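TRNA-splicing endonuclease (Sulfolobus tokodaii, PDB 2CV8) probably cleaves precursor tRNAs at both splice sites to release the intron, leaving 2',3'-cyclic phosphate and 5'-hydroxyl ends. Local coordinates at residues D17-Y22 with S38-N43; K29-S34 with N43-L48; G101-S106 with Y117-G122. All coordinates share one frame; numbering follows the deposited sequence.

Contact 1 (D17-Y22 with S38-N43)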
loop_
_atom_site.group_PDB
_atom_site.type_symbol
_atom_site.label_atom_id
_atom_site.label_comp_id
_atom_site.label_asym_id
_atom_site.label_seq_id
_atom_site.Cartn_x
_atom_site.Cartn_y
_atom_site.Cartn_z
ATOM N N ASP B 17 17.547 36.552 -1.493
ATOM C CA ASP B 17 17.568 35.405 -0.593
ATOM C C ASP B 17 16.582 34.365 -1.100
ATOM O O ASP B 17 16.886 33.171 -1.148
ATOM C CB ASP B 17 17.175 35.842 0.820
ATOM C CG ASP B 17 18.264 36.642 1.508
ATOM O OD1 ASP B 17 18.896 37.485 0.838
ATOM O OD2 ASP B 17 18.479 36.435 2.722
ATOM N N ALA B 18 15.397 34.836 -1.476
ATOM C CA ALA B 18 14.352 33.970 -2.004
ATOM C C ALA B 18 14.876 33.194 -3.210
ATOM O O ALA B 18 14.947 31.972 -3.178
ATOM C CB ALA B 18 13.143 34.800 -2.405
ATOM N N ARG B 19 15.247 33.909 -4.267
ATOM C CA ARG B 19 15.767 33.281 -5.482
ATOM C C ARG B 19 16.931 32.327 -5.233
ATOM O O ARG B 19 17.106 31.360 -5.974
ATOM C CB ARG B 19 16.206 34.352 -6.485
ATOM C CG ARG B 19 15.054 35.093 -7.127
ATOM C CD ARG B 19 15.546 36.192 -8.040
ATOM N NE ARG B 19 14.451 36.810 -8.782
ATOM C CZ ARG B 19 14.603 37.835 -9.614
ATOM N NH1 ARG B 19 15.806 38.358 -9.806
ATOM N NH2 ARG B 19 13.553 38.326 -10.263
ATOM N N LEU B 20 17.733 32.609 -4.208
ATOM C CA LEU B 20 18.872 31.754 -3.882
ATOM C C LEU B 20 18.399 30.456 -3.232
ATOM O O LEU B 20 18.786 29.361 -3.651
ATOM C CB LEU B 20 19.839 32.486 -2.948
ATOM C CG LEU B 20 20.448 33.774 -3.510
ATOM C CD1 LEU B 20 21.444 34.342 -2.516
ATOM C CD2 LEU B 20 21.128 33.491 -4.842
ATOM N N ILE B 21 17.554 30.589 -2.214
ATOM C CA ILE B 21 17.007 29.438 -1.509
ATOM C C ILE B 21 16.264 28.520 -2.487
ATOM O O ILE B 21 16.272 27.296 -2.344
ATOM C CB ILE B 21 16.035 29.893 -0.396
ATOM C CG1 ILE B 21 16.789 30.751 0.632
ATOM C CG2 ILE B 21 15.411 28.681 0.284
ATOM C CD1 ILE B 21 15.919 31.422 1.673
ATOM N N TYR B 22 15.628 29.119 -3.485
ATOM C CA TYR B 22 14.881 28.358 -4.469
ATOM C C TYR B 22 15.846 27.698 -5.436
ATOM O O TYR B 22 15.642 26.560 -5.848
ATOM C CB TYR B 22 13.930 29.274 -5.236
ATOM C CG TYR B 22 12.982 28.528 -6.139
ATOM C CD1 TYR B 22 11.912 27.798 -5.615
ATOM C CD2 TYR B 22 13.164 28.531 -7.519
ATOM C CE1 TYR B 22 11.044 27.092 -6.445
ATOM C CE2 TYR B 22 12.304 27.822 -8.359
ATOM C CZ TYR B 22 11.246 27.109 -7.817
ATOM O OH TYR B 22 10.392 26.431 -8.656
ATOM N N SER B 38 12.418 28.734 -13.532
ATOM C CA SER B 38 13.698 29.096 -12.924
ATOM C C SER B 38 13.481 30.105 -11.801
ATOM O O SER B 38 12.413 30.719 -11.708
ATOM C CB SER B 38 14.633 29.702 -13.967
ATOM O OG SER B 38 14.027 30.814 -14.603
ATOM N N ALA B 39 14.487 30.269 -10.945
ATOM C CA ALA B 39 14.389 31.223 -9.845
ATOM C C ALA B 39 14.415 32.621 -10.458
ATOM O O ALA B 39 14.104 33.627 -9.817
ATOM C CB ALA B 39 15.560 31.046 -8.897
ATOM N N GLU B 40 14.779 32.650 -11.729
ATOM C CA GLU B 40 14.887 33.870 -12.492
ATOM C C GLU B 40 13.532 34.568 -12.613
ATOM O O GLU B 40 13.458 35.799 -12.645
ATOM C CB GLU B 40 15.471 33.511 -13.861
ATOM C CG GLU B 40 16.176 34.624 -14.592
ATOM C CD GLU B 40 17.072 35.441 -13.704
ATOM O OE1 GLU B 40 16.549 36.341 -13.008
ATOM O OE2 GLU B 40 18.294 35.184 -13.696
ATOM N N GLU B 41 12.453 33.796 -12.659
ATOM C CA GLU B 41 11.125 34.398 -12.776
ATOM C C GLU B 41 10.399 34.633 -11.448
ATOM O O GLU B 41 9.192 34.851 -11.431
ATOM C CB GLU B 41 10.246 33.569 -13.733
ATOM C CG GLU B 41 10.298 32.059 -13.537
ATOM C CD GLU B 41 9.650 31.292 -14.693
ATOM O OE1 GLU B 41 8.442 31.498 -14.948
ATOM O OE2 GLU B 41 10.357 30.486 -15.344
ATOM N N ILE B 42 11.137 34.604 -10.343
ATOM C CA ILE B 42 10.559 34.825 -9.017
ATOM C C ILE B 42 10.705 36.294 -8.624
ATOM O O ILE B 42 11.817 36.830 -8.604
ATOM C CB ILE B 42 11.259 33.951 -7.922
ATOM C CG1 ILE B 42 10.988 32.466 -8.178
ATOM C CG2 ILE B 42 10.761 34.356 -6.526
ATOM C CD1 ILE B 42 11.683 31.521 -7.196
ATOM N N ASN B 43 9.588 36.941 -8.307
ATOM C CA ASN B 43 9.604 38.350 -7.919
ATOM C C ASN B 43 8.792 38.593 -6.671
ATOM O O ASN B 43 8.632 39.730 -6.239
ATOM C CB ASN B 43 9.047 39.227 -9.033
ATOM C CG ASN B 43 9.923 39.230 -10.254
ATOM O OD1 ASN B 43 9.888 38.301 -11.066
ATOM N ND2 ASN B 43 10.735 40.273 -10.390
#

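Contact 2 (K29-S34 with N43-L48)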
loop_
_atom_site.group_PDB
_atom_site.type_symbol
_atom_site.label_atom_id
_atom_site.label_comp_id
_atom_site.label_asym_id
_atom_site.label_seq_id
_atom_site.Cartn_x
_atom_site.Cartn_y
_atom_site.Cartn_z
ATOM N N LYS B 29 7.601 27.964 -2.401
ATOM C CA LYS B 29 6.795 28.412 -3.525
ATOM C C LYS B 29 6.622 29.925 -3.466
ATOM O O LYS B 29 6.321 30.483 -2.417
ATOM C CB LYS B 29 5.431 27.733 -3.462
ATOM C CG LYS B 29 4.467 28.131 -4.566
ATOM C CD LYS B 29 3.131 27.412 -4.406
ATOM C CE LYS B 29 2.118 27.877 -5.440
ATOM N NZ LYS B 29 1.789 29.324 -5.297
ATOM N N PRO B 30 6.844 30.618 -4.588
ATOM C CA PRO B 30 6.677 32.072 -4.573
ATOM C C PRO B 30 5.192 32.401 -4.550
ATOM O O PRO B 30 4.368 31.640 -5.067
ATOM C CB PRO B 30 7.348 32.510 -5.870
ATOM C CG PRO B 30 8.378 31.461 -6.091
ATOM C CD PRO B 30 7.605 30.203 -5.776
ATOM N N ILE B 31 4.862 33.522 -3.918
ATOM C CA ILE B 31 3.485 33.995 -3.792
ATOM C C ILE B 31 2.925 34.488 -5.130
ATOM O O ILE B 31 3.500 35.384 -5.751
ATOM C CB ILE B 31 3.413 35.170 -2.789
ATOM C CG1 ILE B 31 3.897 34.710 -1.411
ATOM C CG2 ILE B 31 2.000 35.745 -2.748
ATOM C CD1 ILE B 31 3.507 35.656 -0.279
ATOM N N GLY B 32 1.808 33.913 -5.573
ATOM C CA GLY B 32 1.214 34.352 -6.828
ATOM C C GLY B 32 1.521 33.473 -8.026
ATOM O O GLY B 32 0.723 33.403 -8.963
ATOM N N ILE B 33 2.686 32.825 -8.017
ATOM C CA ILE B 33 3.082 31.919 -9.098
ATOM C C ILE B 33 2.840 30.511 -8.572
ATOM O O ILE B 33 2.831 30.293 -7.359
ATOM C CB ILE B 33 4.579 31.993 -9.416
ATOM C CG1 ILE B 33 5.096 33.415 -9.259
ATOM C CG2 ILE B 33 4.822 31.503 -10.839
ATOM C CD1 ILE B 33 6.577 33.537 -9.571
ATOM N N SER B 34 2.655 29.552 -9.467
ATOM C CA SER B 34 2.443 28.183 -9.026
ATOM C C SER B 34 3.796 27.494 -8.887
ATOM O O SER B 34 4.206 27.101 -7.792
ATOM C CB SER B 34 1.567 27.437 -10.026
ATOM O OG SER B 34 0.286 28.032 -10.097
ATOM N N ASN B 43 9.588 36.941 -8.307
ATOM C CA ASN B 43 9.604 38.350 -7.919
ATOM C C ASN B 43 8.792 38.593 -6.671
ATOM O O ASN B 43 8.632 39.730 -6.239
ATOM C CB ASN B 43 9.047 39.227 -9.033
ATOM C CG ASN B 43 9.923 39.230 -10.254
ATOM O OD1 ASN B 43 9.888 38.301 -11.066
ATOM N ND2 ASN B 43 10.735 40.273 -10.390
ATOM N N SER B 44 8.264 37.524 -6.101
ATOM C CA SER B 44 7.473 37.650 -4.896
ATOM C C SER B 44 8.117 36.820 -3.802
ATOM O O SER B 44 8.836 35.866 -4.084
ATOM C CB SER B 44 6.041 37.186 -5.153
ATOM O OG SER B 44 6.009 35.851 -5.629
ATOM N N GLU B 45 7.861 37.202 -2.558
ATOM C CA GLU B 45 8.401 36.515 -1.393
ATOM C C GLU B 45 8.279 35.004 -1.497
ATOM O O GLU B 45 7.255 34.476 -1.895
ATOM C CB GLU B 45 7.708 37.014 -0.120
ATOM C CG GLU B 45 6.251 37.389 -0.283
ATOM C CD GLU B 45 6.065 38.842 -0.667
ATOM O OE1 GLU B 45 4.918 39.331 -0.632
ATOM O OE2 GLU B 45 7.069 39.498 -1.001
ATOM N N LEU B 46 9.351 34.320 -1.138
ATOM C CA LEU B 46 9.395 32.873 -1.183
ATOM C C LEU B 46 8.706 32.354 0.069
ATOM O O LEU B 46 8.975 32.821 1.172
ATOM C CB LEU B 46 10.866 32.420 -1.225
ATOM C CG LEU B 46 11.304 31.032 -1.712
ATOM C CD1 LEU B 46 11.226 30.021 -0.596
ATOM C CD2 LEU B 46 10.437 30.626 -2.907
ATOM N N ILE B 47 7.796 31.405 -0.095
ATOM C CA ILE B 47 7.119 30.836 1.058
ATOM C C ILE B 47 7.526 29.387 1.312
ATOM O O ILE B 47 7.336 28.515 0.472
ATOM C CB ILE B 47 5.595 30.952 0.911
ATOM C CG1 ILE B 47 5.193 32.402 1.203
ATOM C CG2 ILE B 47 4.887 30.001 1.872
ATOM C CD1 ILE B 47 3.728 32.615 1.428
ATOM N N LEU B 48 8.107 29.145 2.481
ATOM C CA LEU B 48 8.557 27.815 2.865
ATOM C C LEU B 48 7.660 27.227 3.931
ATOM O O LEU B 48 7.196 27.931 4.819
ATOM C CB LEU B 48 9.987 27.865 3.415
ATOM C CG LEU B 48 11.163 28.202 2.491
ATOM C CD1 LEU B 48 12.454 28.221 3.322
ATOM C CD2 LEU B 48 11.257 27.175 1.346
#

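Contact 3 (G101-S106 with Y117-G122)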
loop_
_atom_site.group_PDB
_atom_site.type_symbol
_atom_site.label_atom_id
_atom_site.label_comp_id
_atom_site.label_asym_id
_atom_site.label_seq_id
_atom_site.Cartn_x
_atom_site.Cartn_y
_atom_site.Cartn_z
ATOM N N GLY B 101 19.303 13.091 -1.892
ATOM C CA GLY B 101 19.483 13.801 -3.143
ATOM C C GLY B 101 18.284 14.048 -4.034
ATOM O O GLY B 101 18.433 14.660 -5.089
ATOM N N TYR B 102 17.107 13.575 -3.645
ATOM C CA TYR B 102 15.926 13.817 -4.468
ATOM C C TYR B 102 15.460 15.253 -4.218
ATOM O O TYR B 102 15.819 15.868 -3.213
ATOM C CB TYR B 102 14.777 12.867 -4.102
ATOM C CG TYR B 102 15.042 11.388 -4.282
ATOM C CD1 TYR B 102 15.792 10.673 -3.351
ATOM C CD2 TYR B 102 14.502 10.690 -5.369
ATOM C CE1 TYR B 102 15.994 9.297 -3.491
ATOM C CE2 TYR B 102 14.699 9.316 -5.515
ATOM C CZ TYR B 102 15.443 8.622 -4.573
ATOM O OH TYR B 102 15.629 7.254 -4.698
ATOM N N VAL B 103 14.686 15.786 -5.152
ATOM C CA VAL B 103 14.115 17.110 -5.000
ATOM C C VAL B 103 12.682 16.779 -4.574
ATOM O O VAL B 103 11.932 16.140 -5.307
ATOM C CB VAL B 103 14.139 17.886 -6.332
ATOM C CG1 VAL B 103 13.481 19.245 -6.185
ATOM C CG2 VAL B 103 15.569 18.081 -6.755
ATOM N N VAL B 104 12.325 17.189 -3.367
ATOM C CA VAL B 104 11.016 16.908 -2.801
ATOM C C VAL B 104 10.065 18.096 -2.802
ATOM O O VAL B 104 10.350 19.135 -2.218
ATOM C CB VAL B 104 11.175 16.418 -1.352
ATOM C CG1 VAL B 104 9.824 16.007 -0.773
ATOM C CG2 VAL B 104 12.172 15.277 -1.320
ATOM N N ARG B 105 8.920 17.926 -3.447
ATOM C CA ARG B 105 7.917 18.975 -3.513
ATOM C C ARG B 105 6.632 18.460 -2.889
ATOM O O ARG B 105 6.528 17.287 -2.528
ATOM C CB ARG B 105 7.633 19.353 -4.967
ATOM C CG ARG B 105 8.830 19.862 -5.756
ATOM C CD ARG B 105 8.697 21.343 -6.062
ATOM N NE ARG B 105 9.387 22.168 -5.074
ATOM C CZ ARG B 105 9.053 23.422 -4.775
ATOM N NH1 ARG B 105 8.025 24.005 -5.380
ATOM N NH2 ARG B 105 9.758 24.099 -3.878
ATOM N N SER B 106 5.650 19.344 -2.771
ATOM C CA SER B 106 4.356 18.976 -2.222
ATOM C C SER B 106 3.748 18.002 -3.206
ATOM O O SER B 106 3.966 18.127 -4.406
ATOM C CB SER B 106 3.462 20.209 -2.112
ATOM O OG SER B 106 2.197 19.884 -1.565
ATOM N N TYR B 117 11.342 14.072 -7.125
ATOM C CA TYR B 117 11.996 14.155 -8.439
ATOM C C TYR B 117 13.489 13.806 -8.437
ATOM O O TYR B 117 14.218 14.136 -7.501
ATOM C CB TYR B 117 11.923 15.580 -8.995
ATOM C CG TYR B 117 10.548 16.110 -9.289
ATOM C CD1 TYR B 117 9.676 16.465 -8.260
ATOM C CD2 TYR B 117 10.115 16.258 -10.602
ATOM C CE1 TYR B 117 8.403 16.954 -8.537
ATOM C CE2 TYR B 117 8.847 16.742 -10.888
ATOM C CZ TYR B 117 7.996 17.084 -9.849
ATOM O OH TYR B 117 6.729 17.518 -10.127
ATOM N N THR B 118 13.957 13.197 -9.524
ATOM C CA THR B 118 15.386 12.906 -9.683
ATOM C C THR B 118 15.844 13.916 -10.735
ATOM O O THR B 118 15.359 13.897 -11.860
ATOM C CB THR B 118 15.664 11.485 -10.237
ATOM O OG1 THR B 118 15.528 10.518 -9.189
ATOM C CG2 THR B 118 17.080 11.406 -10.813
ATOM N N ILE B 119 16.749 14.812 -10.370
ATOM C CA ILE B 119 17.231 15.813 -11.320
ATOM C C ILE B 119 18.750 15.924 -11.317
ATOM O O ILE B 119 19.424 15.395 -10.432
ATOM C CB ILE B 119 16.633 17.233 -11.036
ATOM C CG1 ILE B 119 16.700 17.545 -9.541
ATOM C CG2 ILE B 119 15.182 17.316 -11.509
ATOM C CD1 ILE B 119 18.102 17.647 -8.962
ATOM N N GLY B 120 19.279 16.620 -12.316
ATOM C CA GLY B 120 20.713 16.802 -12.414
ATOM C C GLY B 120 21.039 17.826 -13.479
ATOM O O GLY B 120 20.133 18.468 -14.017
ATOM N N PRO B 121 22.328 18.012 -13.802
ATOM C CA PRO B 121 22.717 18.983 -14.828
ATOM C C PRO B 121 21.997 18.664 -16.129
ATOM O O PRO B 121 22.361 17.717 -16.827
ATOM C CB PRO B 121 24.221 18.778 -14.937
ATOM C CG PRO B 121 24.598 18.377 -13.543
ATOM C CD PRO B 121 23.514 17.391 -13.190
ATOM N N GLY B 122 20.966 19.444 -16.438
ATOM C CA GLY B 122 20.207 19.218 -17.653
ATOM C C GLY B 122 19.511 17.870 -17.658
ATOM O O GLY B 122 19.578 17.135 -18.644
#

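Contact 1 (D17-Y22 with S38-N43)
Arg19 and Tyr22, one turn apart on helix 15-25, hold the loop 38-43 against this helix of the N-terminal domain. The packed side belongs to Tyr22. With CG anti to the backbone N (chi1 -172°), its ring is laid against the loop, and Ile42 CD1 sits over one face, 3.7 Å from the centroid, in a CH-pi contact. Ala39 CB comes to the edge of the same ring, 3.7 Å from Tyr22 CD2. Its OH bonds to Pro36 O. Toward solvent the contact is polar: the extended chain of Arg19 runs past Ala39 until its guanidinium meets Ile42 O side-on. Arg19 NE donates to Ile42 O at 2.6 Å and Arg19 NH2 to the same oxygen at 2.8 Å, with the acceptor near the guanidinium plane. The loose flank is exposed Glu40: a long salt bridge, OE1 3.9 Å from Arg19 NH1 and well out of that plane, so charge and not an N-H links them. A leucine in place of Arg19 would probably leave Ile42 O without these two donors and Glu40 without its nearby positive charge. The chemistry implies that apolar contacts seat the loop while two donors on one carbonyl fix the backbone at Ile42.

Contact 2 (K29-S34 with N43-L48)
At one margin of the mixed sheet in the N-terminal domain, the two-residue strand 29-30 pairs antiparallel with strand 46-49, which continues inward to strand 9-12 through backbone bonds such as Leu46 with Ile12. Lys29 and Ile47 form the hydrogen-bonded pair: Lys29 N reaches Ile47 O at 2.9 Å, and Ile47 N returns to Lys29 O. Pro30 and Leu46 follow as the non-hydrogen-bonded pair, a place where proline's missing N-H costs the pairing nothing. Their side chains lie side by side on the buried face, Pro30 CG 3.9 Å from Leu46 CD2. Ala18 of helix 15-25 also packs on Leu46, so this face looks into the domain core. Beyond the regular strand the pairing carries on with Ile31 N donating to Glu45 O at 3.3 Å. Ile31 sits on the more exposed side, where its CD1 meets Ile47 CD1 at 3.5 Å and the CG of Glu45 also touches it. On that side too, the Lys29 chain runs out extended and turns at its last torsion (chi4 -63°), bringing NZ to Ile33 O, a hydrogen bond within 29-34. The pairing finishes at a side chain: Ser44 OG, set between its own backbone N and carbonyl carbon (chi1 57°), donates to Ile31 O at 2.6 Å.

Contact 3 (G101-S106 with Y117-G122)
Tyr117, a predicted active-site residue, meets Val103 through both backbone and side chain. Tyr117 N donates to Val103 O at 2.8 Å, and Val103 N gives a nearly straight bond to Tyr117 O (2.9 Å, 175°). Tyr117 CB lies 4.2 Å from Val103 CB, on the same face of the sheet, and 3.7 Å from Val103 O. With CG anti to the carbonyl carbon (chi1 -64°), the ring turns toward Arg105, and CD1 passes that same Val103 O, which sits at the ring edge. This is an edge pair of the five-stranded sheet in the catalytic domain: strand 103-106 lies at the sheet margin within this chain, and the pairing ends where the chain leaves for the loop toward strand 128-134. Further out, Tyr117 CE1 comes within 4.0 Å of Arg105 CG. The arginine then bends away, and its guanidinium bonds to Gly28 O in the N-terminal domain. The tyrosine side chain as a whole comes within about 6 Å of that of Lys156 (nearest atoms), another predicted active-site residue. Beyond the paired residues, Thr118 OG1 passes 4.0 Å from Tyr102 CE2, while the Thr118 side chain also touches that of His125, the third residue of the predicted site.

How the contacts relate
From the N terminus, helix 15-25 leads into strand 29-30, and the chain then loops through 38-43 before entering strand 46-49. Contact 1 closes the loop from the helix to 38-43, and contact 2 the shorter one from strand 29-30 to strand 46-49. Their segments alternate along the chain, so the two closures cross; they share Asn43 and touch where Ile42 CD1 meets Pro30 CG and Ala18 CB meets Leu46 CB. Together they tie helix, loop and sheet margin into one unit. Contact 3 comes later, in series, closing a hairpin in the catalytic domain. Arg105 brings it against Tyr22 of contact 1, while contacts 2 and 3 do not touch.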